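Local coordinates for secreted effector protein SopD (PDB 5CPC) that acts as a secreted virulence effector that alters host cell physiology, cooperating with SopB in membrane fission and macropinosome formation during invasion and contributing to replication in macrophages, at residues A[189-194]-A[232-237]; A[212-217]-A[285-290]; A[243-248]-A[276-281]. All coordinates share one frame; numbering follows the deposited sequence.

Contact 1. Residues A[189-194]-A[232-237]; sequences MMRPAE and IGYQEV
I232 opens the strand and offers its carbonyl oxygen to R191, which takes it side-on with two nitrogens of one guanidinium: NE of R191 lies 2.9 Å from O of I232, and NH2 of R191 reaches the same oxygen. Both donors approach in the carbonyl plane, and the oxygen lies in the guanidinium plane, so the pair of bonds fixes the rotation of the group. R191 arrives there through a chain extended from CG to NE, with CG placed anti to the carbonyl carbon (chi1 -55°). At G233 the strand passes close to the C-terminal end of helix 180-190, and CA of G233 is 3.2 Å from O of M190. That oxygen accepts the backbone N of Y234 at 2.7 Å, joining the last helical residue to the strand. Y234 then sets one face of its ring against R191: CG of R191 stands 4.0 Å from the ring centroid in a CH-pi contact, and guanidinium and ring planes are only 11° apart. The phenol OH of Y234 donates to OE1 of E194 at 2.7 Å, meeting it on the syn side, while the other carboxylate oxygen, OE2 of E194, forms a salt bridge with NH1 of R191 at 3.0 Å. S302 also bonds OE1 of E194, and N313 O receives NH1 of R191, so the buried charges have several partners. Farther along, Q235 lays its CB against CG of P192 at 3.6 Å, at the exposed margin. The whole is a type I beta turn, R191 to E194, directly following helix 180-190 and docked by an arginine–tyrosine–glutamate network on the first strand of the antiparallel hairpin 232-237/240-245.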
loop_
_atom_site.group_PDB
_atom_site.type_symbol
_atom_site.label_atom_id
_atom_site.label_comp_id
_atom_site.label_asym_id
_atom_site.label_seq_id
_atom_site.Cartn_x
_atom_site.Cartn_y
_atom_site.Cartn_z
ATOM N N MET A 189 8.969 -6.644 4.150
ATOM C CA MET A 189 9.597 -6.507 2.850
ATOM C C MET A 189 10.706 -5.393 2.856
ATOM O O MET A 189 11.733 -5.610 2.307
ATOM C CB MET A 189 8.542 -6.118 1.827
ATOM C CG MET A 189 9.122 -6.140 0.402
ATOM S SD MET A 189 7.964 -5.779 -0.956
ATOM C CE MET A 189 8.038 -3.990 -0.734
ATOM N N MET A 190 10.426 -4.176 3.391
ATOM C CA MET A 190 11.397 -3.046 3.181
ATOM C C MET A 190 12.445 -2.863 4.226
ATOM O O MET A 190 13.527 -2.419 3.900
ATOM C CB MET A 190 10.650 -1.775 3.185
ATOM C CG MET A 190 9.565 -1.977 2.293
ATOM S SD MET A 190 9.830 -1.269 0.748
ATOM C CE MET A 190 8.718 -0.021 1.425
ATOM N N ARG A 191 12.108 -3.133 5.498
ATOM C CA ARG A 191 13.070 -2.980 6.604
ATOM C C ARG A 191 12.941 -4.214 7.464
ATOM O O ARG A 191 12.403 -4.125 8.571
ATOM C CB ARG A 191 12.744 -1.703 7.424
ATOM C CG ARG A 191 12.686 -0.382 6.566
ATOM C CD ARG A 191 12.402 0.806 7.453
ATOM N NE ARG A 191 12.462 2.035 6.680
ATOM C CZ ARG A 191 12.049 3.199 7.157
ATOM N NH1 ARG A 191 11.550 3.292 8.387
ATOM N NH2 ARG A 191 12.156 4.275 6.401
ATOM N N PRO A 192 13.375 -5.393 6.931
ATOM C CA PRO A 192 12.960 -6.633 7.639
ATOM C C PRO A 192 13.475 -6.630 9.083
ATOM O O PRO A 192 12.781 -7.152 9.968
ATOM C CB PRO A 192 13.592 -7.788 6.804
ATOM C CG PRO A 192 14.574 -7.109 5.841
ATOM C CD PRO A 192 14.006 -5.689 5.632
ATOM N N ALA A 193 14.624 -5.995 9.344
ATOM C CA ALA A 193 15.140 -6.062 10.690
ATOM C C ALA A 193 14.627 -4.958 11.621
ATOM O O ALA A 193 14.996 -4.907 12.787
ATOM C CB ALA A 193 16.708 -6.217 10.725
ATOM N N GLU A 194 13.752 -4.092 11.117
ATOM C CA GLU A 194 13.194 -3.042 11.977
ATOM C C GLU A 194 11.713 -3.344 12.307
ATOM O O GLU A 194 10.880 -3.542 11.422
ATOM C CB GLU A 194 13.279 -1.708 11.251
ATOM C CG GLU A 194 12.547 -0.519 11.868
ATOM C CD GLU A 194 12.954 0.783 11.146
ATOM O OE1 GLU A 194 14.210 0.993 10.946
ATOM O OE2 GLU A 194 12.024 1.561 10.748
ATOM N N ILE A 232 12.355 5.044 2.223
ATOM C CA ILE A 232 13.521 4.194 2.033
ATOM C C ILE A 232 13.462 2.911 2.870
ATOM O O ILE A 232 13.227 2.952 4.081
ATOM C CB ILE A 232 14.866 4.984 2.370
ATOM C CG1 ILE A 232 15.166 5.911 1.206
ATOM C CG2 ILE A 232 16.092 4.117 2.356
ATOM C CD1 ILE A 232 14.546 7.134 1.414
ATOM N N GLY A 233 13.770 1.795 2.230
ATOM C CA GLY A 233 14.004 0.563 2.923
ATOM C C GLY A 233 15.467 0.148 2.976
ATOM O O GLY A 233 16.297 0.710 2.281
ATOM N N TYR A 234 15.770 -0.842 3.821
ATOM C CA TYR A 234 17.112 -1.316 4.020
ATOM C C TYR A 234 17.122 -2.710 4.647
ATOM O O TYR A 234 16.273 -3.007 5.500
ATOM C CB TYR A 234 17.908 -0.367 4.993
ATOM C CG TYR A 234 17.081 0.419 6.014
ATOM C CD1 TYR A 234 16.784 -0.124 7.269
ATOM C CD2 TYR A 234 16.661 1.720 5.753
ATOM C CE1 TYR A 234 16.069 0.609 8.205
ATOM C CE2 TYR A 234 15.955 2.474 6.689
ATOM C CZ TYR A 234 15.681 1.913 7.909
ATOM O OH TYR A 234 14.994 2.603 8.871
ATOM N N GLN A 235 18.105 -3.515 4.249
ATOM C CA GLN A 235 18.412 -4.799 4.880
ATOM C C GLN A 235 19.893 -5.053 4.766
ATOM O O GLN A 235 20.518 -4.640 3.813
ATOM C CB GLN A 235 17.641 -5.997 4.264
ATOM C CG GLN A 235 17.377 -5.962 2.757
ATOM C CD GLN A 235 17.126 -7.386 2.135
ATOM O OE1 GLN A 235 16.815 -8.369 2.849
ATOM N NE2 GLN A 235 17.321 -7.492 0.806
ATOM N N GLU A 236 20.430 -5.761 5.752
ATOM C CA GLU A 236 21.785 -6.124 5.804
ATOM C C GLU A 236 21.811 -7.554 5.249
ATOM O O GLU A 236 20.966 -8.400 5.591
ATOM C CB GLU A 236 22.293 -6.005 7.255
ATOM C CG GLU A 236 21.943 -4.631 7.933
ATOM C CD GLU A 236 22.574 -4.433 9.344
ATOM O OE1 GLU A 236 22.340 -3.383 10.004
ATOM O OE2 GLU A 236 23.296 -5.335 9.808
ATOM N N VAL A 237 22.734 -7.788 4.322
ATOM C CA VAL A 237 22.818 -9.047 3.582
ATOM C C VAL A 237 24.298 -9.299 3.345
ATOM O O VAL A 237 25.002 -8.454 2.785
ATOM C CB VAL A 237 21.931 -9.016 2.276
ATOM C CG1 VAL A 237 22.004 -7.638 1.575
ATOM C CG2 VAL A 237 22.230 -10.186 1.326
#

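Contact 2. Residues A[212-217]-A[285-290]; sequences KSMLAC and KMFIDV
I288 fills the buried part of this contact, meeting three residues of 212-217 with its two branches. The CG1-CD1 arm reaches C217 and M214: CD1 of I288 lies 3.5 Å from SG of C217 and also approaches the backbone O of M214, while CG1 of I288 packs 3.8 Å from CG of M214. The CG2 methyl of I288, anti to the backbone N, meets CD2 of L215 at 4.1 Å, the looser edge of this buried part. No hydrogen bond crosses between the segments; shape and apolar surface do the work.

The solvent side begins at F287. M214, bent at chi2 (46°) and chi3 (83°), curls its thioether toward the base of that residue, bringing CE of M214 to 3.7 Å from CB of F287. The exposed F287 ring leads away from the contact, so the methionine covers the root of the aromatic side chain more than its ring.

Beyond the pair, M214 and L215 also touch I291, and L215 reaches L295, farther along helix 285-298. I288 leans in addition on Y281 of helix 264-283, whose D280 is touched by C217. Helix 209-215 and the turn after it thus pack beside the junction of these two later helices.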
loop_
_atom_site.group_PDB
_atom_site.type_symbol
_atom_site.label_atom_id
_atom_site.label_comp_id
_atom_site.label_asym_id
_atom_site.label_seq_id
_atom_site.Cartn_x
_atom_site.Cartn_y
_atom_site.Cartn_z
ATOM N N LYS A 212 23.062 17.062 1.290
ATOM C CA LYS A 212 21.674 17.363 1.433
ATOM C C LYS A 212 21.038 17.663 0.096
ATOM O O LYS A 212 19.886 17.242 -0.144
ATOM C CB LYS A 212 21.481 18.520 2.388
ATOM C CG LYS A 212 21.894 18.262 3.800
ATOM C CD LYS A 212 21.659 19.540 4.660
ATOM C CE LYS A 212 22.303 19.335 6.038
ATOM N NZ LYS A 212 22.192 20.531 6.876
ATOM N N SER A 213 21.746 18.392 -0.771
ATOM C CA SER A 213 21.285 18.529 -2.159
ATOM C C SER A 213 21.106 17.200 -2.905
ATOM O O SER A 213 20.122 17.019 -3.564
ATOM C CB SER A 213 22.255 19.380 -2.990
ATOM O OG SER A 213 22.115 20.746 -2.658
ATOM N N MET A 214 22.108 16.332 -2.849
ATOM C CA MET A 214 22.011 15.000 -3.469
ATOM C C MET A 214 20.761 14.242 -2.959
ATOM O O MET A 214 20.118 13.550 -3.757
ATOM C CB MET A 214 23.288 14.189 -3.176
ATOM C CG MET A 214 23.409 12.855 -3.947
ATOM S SD MET A 214 23.026 12.939 -5.711
ATOM C CE MET A 214 24.617 13.519 -6.341
ATOM N N LEU A 215 20.406 14.400 -1.673
ATOM C CA LEU A 215 19.200 13.756 -1.106
ATOM C C LEU A 215 17.825 14.370 -1.495
ATOM O O LEU A 215 16.776 13.777 -1.240
ATOM C CB LEU A 215 19.252 13.696 0.429
ATOM C CG LEU A 215 20.302 12.849 1.118
ATOM C CD1 LEU A 215 20.063 12.742 2.665
ATOM C CD2 LEU A 215 20.415 11.476 0.511
ATOM N N ALA A 216 17.833 15.574 -2.028
ATOM C CA ALA A 216 16.609 16.337 -2.223
ATOM C C ALA A 216 15.551 15.535 -3.032
ATOM O O ALA A 216 14.366 15.510 -2.705
ATOM C CB ALA A 216 16.959 17.692 -2.919
ATOM N N CYS A 217 16.034 14.800 -4.030
ATOM C CA CYS A 217 15.218 14.077 -4.913
ATOM C C CYS A 217 14.430 12.899 -4.320
ATOM O O CYS A 217 13.429 12.511 -4.894
ATOM C CB CYS A 217 16.078 13.615 -6.071
ATOM S SG CYS A 217 17.102 12.171 -5.732
ATOM N N LYS A 285 21.608 6.389 -7.621
ATOM C CA LYS A 285 21.662 5.457 -6.521
ATOM C C LYS A 285 23.073 5.333 -5.941
ATOM O O LYS A 285 23.243 5.281 -4.746
ATOM C CB LYS A 285 21.192 4.079 -7.032
ATOM C CG LYS A 285 20.692 3.167 -5.919
ATOM C CD LYS A 285 20.193 1.778 -6.502
ATOM C CE LYS A 285 20.621 0.617 -5.576
ATOM N NZ LYS A 285 19.892 0.844 -4.296
ATOM N N MET A 286 24.079 5.264 -6.797
ATOM C CA MET A 286 25.425 5.065 -6.275
ATOM C C MET A 286 25.986 6.273 -5.491
ATOM O O MET A 286 27.019 6.088 -4.795
ATOM C CB MET A 286 26.407 4.615 -7.342
ATOM C CG MET A 286 26.576 5.588 -8.551
ATOM S SD MET A 286 28.221 5.561 -9.378
ATOM C CE MET A 286 27.850 6.136 -11.074
ATOM N N PHE A 287 25.352 7.458 -5.599
ATOM C CA PHE A 287 25.750 8.661 -4.802
ATOM C C PHE A 287 24.902 8.692 -3.573
ATOM O O PHE A 287 25.407 8.834 -2.441
ATOM C CB PHE A 287 25.588 9.977 -5.612
ATOM C CG PHE A 287 26.499 10.028 -6.834
ATOM C CD1 PHE A 287 27.872 10.103 -6.684
ATOM C CD2 PHE A 287 25.978 9.925 -8.124
ATOM C CE1 PHE A 287 28.725 10.064 -7.822
ATOM C CE2 PHE A 287 26.815 9.880 -9.283
ATOM C CZ PHE A 287 28.167 9.950 -9.138
ATOM N N ILE A 288 23.597 8.500 -3.783
ATOM C CA ILE A 288 22.619 8.518 -2.675
ATOM C C ILE A 288 22.867 7.410 -1.639
ATOM O O ILE A 288 22.860 7.643 -0.419
ATOM C CB ILE A 288 21.181 8.536 -3.232
ATOM C CG1 ILE A 288 20.976 9.906 -3.867
ATOM C CG2 ILE A 288 20.182 8.368 -2.117
ATOM C CD1 ILE A 288 19.680 10.090 -4.574
ATOM N N ASP A 289 23.190 6.216 -2.105
ATOM C CA ASP A 289 23.406 5.102 -1.117
ATOM C C ASP A 289 24.597 5.348 -0.223
ATOM O O ASP A 289 24.543 5.090 0.992
ATOM C CB ASP A 289 23.471 3.728 -1.866
ATOM C CG ASP A 289 22.064 3.287 -2.375
ATOM O OD1 ASP A 289 21.079 4.021 -2.132
ATOM O OD2 ASP A 289 21.927 2.215 -3.009
ATOM N N VAL A 290 25.661 5.923 -0.775
ATOM C CA VAL A 290 26.825 6.293 0.061
ATOM C C VAL A 290 26.347 7.141 1.215
ATOM O O VAL A 290 26.734 6.947 2.366
ATOM C CB VAL A 290 27.928 7.087 -0.794
ATOM C CG1 VAL A 290 29.037 7.627 0.061
ATOM C CG2 VAL A 290 28.523 6.196 -1.807
#

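Contact 3. Residues A[243-248]-A[276-281]; sequences FSMMHP and QDYNDY
M245 points its thioether between two aromatic residues of the facing helix, Y278 and Y281, and is modelled so tightly that its closest approach to the Y278 backbone is doubtful. The direction of the side chain is supported by its CB and SD, whereas the exact place of the methyl is uncertain. CG of M245 is anti to the backbone N (chi1 -170°), which sends the chain straight at the helix before it bends at chi3. SD of M245 makes an oblique Met-aromatic contact, 5.4 Å from the centroid of the Y281 ring. The two side chains lie alongside, pointing opposite ways, and CB of M245 packs 3.7 Å from CD2 of Y281.

The Y278 ring is covered over one face by P248. CD of P248 stands 3.5 Å from the ring centroid, a CH-pi contact only 14° off the ring normal. O of M245 sits in the plane of the same ring, 3.6 Å from CE1 of Y278. H247 lies obliquely alongside, with CD2 of H247 4.0 Å from OH of Y278; its ring is held by ND1, which caps the N of C249 at the start of helix 248-256.

Strand 243-245 runs nearly antiparallel to helix 276-281, at 153°, with the axes 9.5 Å apart at closest approach. Y281 crosses the gap to bring its OH beside F243, yet that hydroxyl bonds D289 and K285, while D277 forms a salt bridge with K231. With no hydrogen bond between the two segments, cohesion here comes from apolar, CH-pi and sulfur-aromatic contact, and the interface leaves the polar ends of H247, D277 and Y281 to be paired outside it.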
loop_
_atom_site.group_PDB
_atom_site.type_symbol
_atom_site.label_atom_id
_atom_site.label_comp_id
_atom_site.label_asym_id
_atom_site.label_seq_id
_atom_site.Cartn_x
_atom_site.Cartn_y
_atom_site.Cartn_z
ATOM N N PHE A 243 20.097 -0.468 0.345
ATOM C CA PHE A 243 18.945 0.444 0.346
ATOM C C PHE A 243 18.099 0.260 -0.860
ATOM O O PHE A 243 18.578 -0.301 -1.861
ATOM C CB PHE A 243 19.442 1.880 0.400
ATOM C CG PHE A 243 20.210 2.162 1.640
ATOM C CD1 PHE A 243 19.550 2.481 2.808
ATOM C CD2 PHE A 243 21.603 2.065 1.658
ATOM C CE1 PHE A 243 20.234 2.646 4.010
ATOM C CE2 PHE A 243 22.322 2.321 2.871
ATOM C CZ PHE A 243 21.634 2.581 4.032
ATOM N N SER A 244 16.844 0.726 -0.717
ATOM C CA SER A 244 15.750 0.643 -1.698
ATOM C C SER A 244 14.820 1.760 -1.501
ATOM O O SER A 244 14.711 2.278 -0.414
ATOM C CB SER A 244 14.842 -0.563 -1.365
ATOM O OG SER A 244 15.581 -1.621 -1.832
ATOM N N MET A 245 14.064 2.057 -2.538
ATOM C CA MET A 245 12.930 2.923 -2.389
ATOM C C MET A 245 11.566 2.205 -2.554
ATOM O O MET A 245 11.412 1.336 -3.382
ATOM C CB MET A 245 13.017 4.097 -3.337
ATOM C CG MET A 245 11.931 5.160 -3.008
ATOM S SD MET A 245 12.033 6.700 -3.942
ATOM C CE MET A 245 12.921 6.047 -5.332
ATOM N N MET A 246 10.598 2.610 -1.754
ATOM C CA MET A 246 9.265 2.089 -1.844
ATOM C C MET A 246 8.773 2.347 -3.301
ATOM O O MET A 246 8.835 3.482 -3.804
ATOM C CB MET A 246 8.354 2.823 -0.862
ATOM C CG MET A 246 6.973 2.151 -0.776
ATOM S SD MET A 246 5.815 2.897 0.361
ATOM C CE MET A 246 6.280 1.964 1.825
ATOM N N HIS A 247 8.343 1.264 -3.950
ATOM C CA HIS A 247 7.727 1.333 -5.260
ATOM C C HIS A 247 6.634 2.399 -5.287
ATOM O O HIS A 247 5.857 2.435 -4.398
ATOM C CB HIS A 247 7.136 -0.018 -5.652
ATOM C CG HIS A 247 6.814 -0.094 -7.111
ATOM N ND1 HIS A 247 5.689 0.508 -7.650
ATOM C CD2 HIS A 247 7.505 -0.624 -8.149
ATOM C CE1 HIS A 247 5.679 0.303 -8.958
ATOM N NE2 HIS A 247 6.760 -0.389 -9.284
ATOM N N PRO A 248 6.632 3.301 -6.269
ATOM C CA PRO A 248 5.602 4.362 -6.286
ATOM C C PRO A 248 4.127 3.848 -6.304
ATOM O O PRO A 248 3.219 4.532 -5.786
ATOM C CB PRO A 248 5.876 5.137 -7.598
ATOM C CG PRO A 248 7.190 4.588 -8.177
ATOM C CD PRO A 248 7.545 3.319 -7.438
ATOM N N GLN A 276 8.769 10.145 -10.352
ATOM C CA GLN A 276 9.906 10.996 -10.627
ATOM C C GLN A 276 10.996 10.794 -9.566
ATOM O O GLN A 276 12.157 10.542 -9.884
ATOM C CB GLN A 276 9.450 12.453 -10.701
ATOM C CG GLN A 276 10.598 13.467 -10.856
ATOM C CD GLN A 276 11.290 13.408 -12.231
ATOM O OE1 GLN A 276 10.678 13.015 -13.241
ATOM N NE2 GLN A 276 12.568 13.812 -12.271
ATOM N N ASP A 277 10.607 10.851 -8.295
ATOM C CA ASP A 277 11.520 10.587 -7.202
ATOM C C ASP A 277 12.153 9.215 -7.295
ATOM O O ASP A 277 13.376 9.024 -7.086
ATOM C CB ASP A 277 10.747 10.614 -5.929
ATOM C CG ASP A 277 10.429 12.023 -5.443
ATOM O OD1 ASP A 277 10.182 12.944 -6.260
ATOM O OD2 ASP A 277 10.390 12.179 -4.192
ATOM N N TYR A 278 11.318 8.242 -7.588
ATOM C CA TYR A 278 11.778 6.877 -7.761
ATOM C C TYR A 278 12.849 6.787 -8.845
ATOM O O TYR A 278 13.870 6.104 -8.689
ATOM C CB TYR A 278 10.576 5.995 -8.132
ATOM C CG TYR A 278 10.823 4.509 -8.105
ATOM C CD1 TYR A 278 10.933 3.831 -6.905
ATOM C CD2 TYR A 278 10.872 3.769 -9.290
ATOM C CE1 TYR A 278 11.145 2.445 -6.847
ATOM C CE2 TYR A 278 11.052 2.388 -9.266
ATOM C CZ TYR A 278 11.188 1.733 -8.027
ATOM O OH TYR A 278 11.341 0.367 -7.960
ATOM N N ASN A 279 12.586 7.431 -9.963
ATOM C CA ASN A 279 13.513 7.379 -11.101
ATOM C C ASN A 279 14.799 8.163 -10.810
ATOM O O ASN A 279 15.897 7.713 -11.171
ATOM C CB ASN A 279 12.825 7.846 -12.410
ATOM C CG ASN A 279 11.743 6.848 -12.900
ATOM O OD1 ASN A 279 11.930 5.628 -12.838
ATOM N ND2 ASN A 279 10.604 7.372 -13.330
ATOM N N ASP A 280 14.660 9.310 -10.132
ATOM C CA ASP A 280 15.835 10.112 -9.748
ATOM C C ASP A 280 16.679 9.272 -8.845
ATOM O O ASP A 280 17.893 9.227 -9.006
ATOM C CB ASP A 280 15.446 11.402 -9.001
ATOM C CG ASP A 280 14.907 12.494 -9.931
ATOM O OD1 ASP A 280 15.191 12.417 -11.152
ATOM O OD2 ASP A 280 14.204 13.427 -9.448
ATOM N N TYR A 281 16.044 8.611 -7.884
ATOM C CA TYR A 281 16.800 7.878 -6.884
ATOM C C TYR A 281 17.655 6.795 -7.628
ATOM O O TYR A 281 18.870 6.721 -7.462
ATOM C CB TYR A 281 15.839 7.286 -5.790
ATOM C CG TYR A 281 16.504 6.197 -5.061
ATOM C CD1 TYR A 281 17.560 6.473 -4.195
ATOM C CD2 TYR A 281 16.136 4.878 -5.245
ATOM C CE1 TYR A 281 18.208 5.476 -3.533
ATOM C CE2 TYR A 281 16.842 3.849 -4.598
ATOM C CZ TYR A 281 17.862 4.158 -3.736
ATOM O OH TYR A 281 18.584 3.177 -3.055
#

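How the contacts relate
Contacts 1 and 3 meet in one small antiparallel sheet: strand 232-237 belongs to the first, strand 240-245 to the third, and G233 and S244 are backbone partners across it. Their centres lie about 15 Å apart, and M190 also packs on M246. Contact 2 is about 11 Å from contact 3, centre to centre, and touches it where D289 meets Y281; between the centres of contacts 1 and 2 the distance is about 18 Å, without touching. Along the chain, contact 1 closes before contact 3 opens, while contact 2 spans contact 3 and interleaves with contact 1. The hairpin is thereby tied to helix 180-190 as well as to helices 264-283 and 285-298, joining sequence-distant parts of SopD.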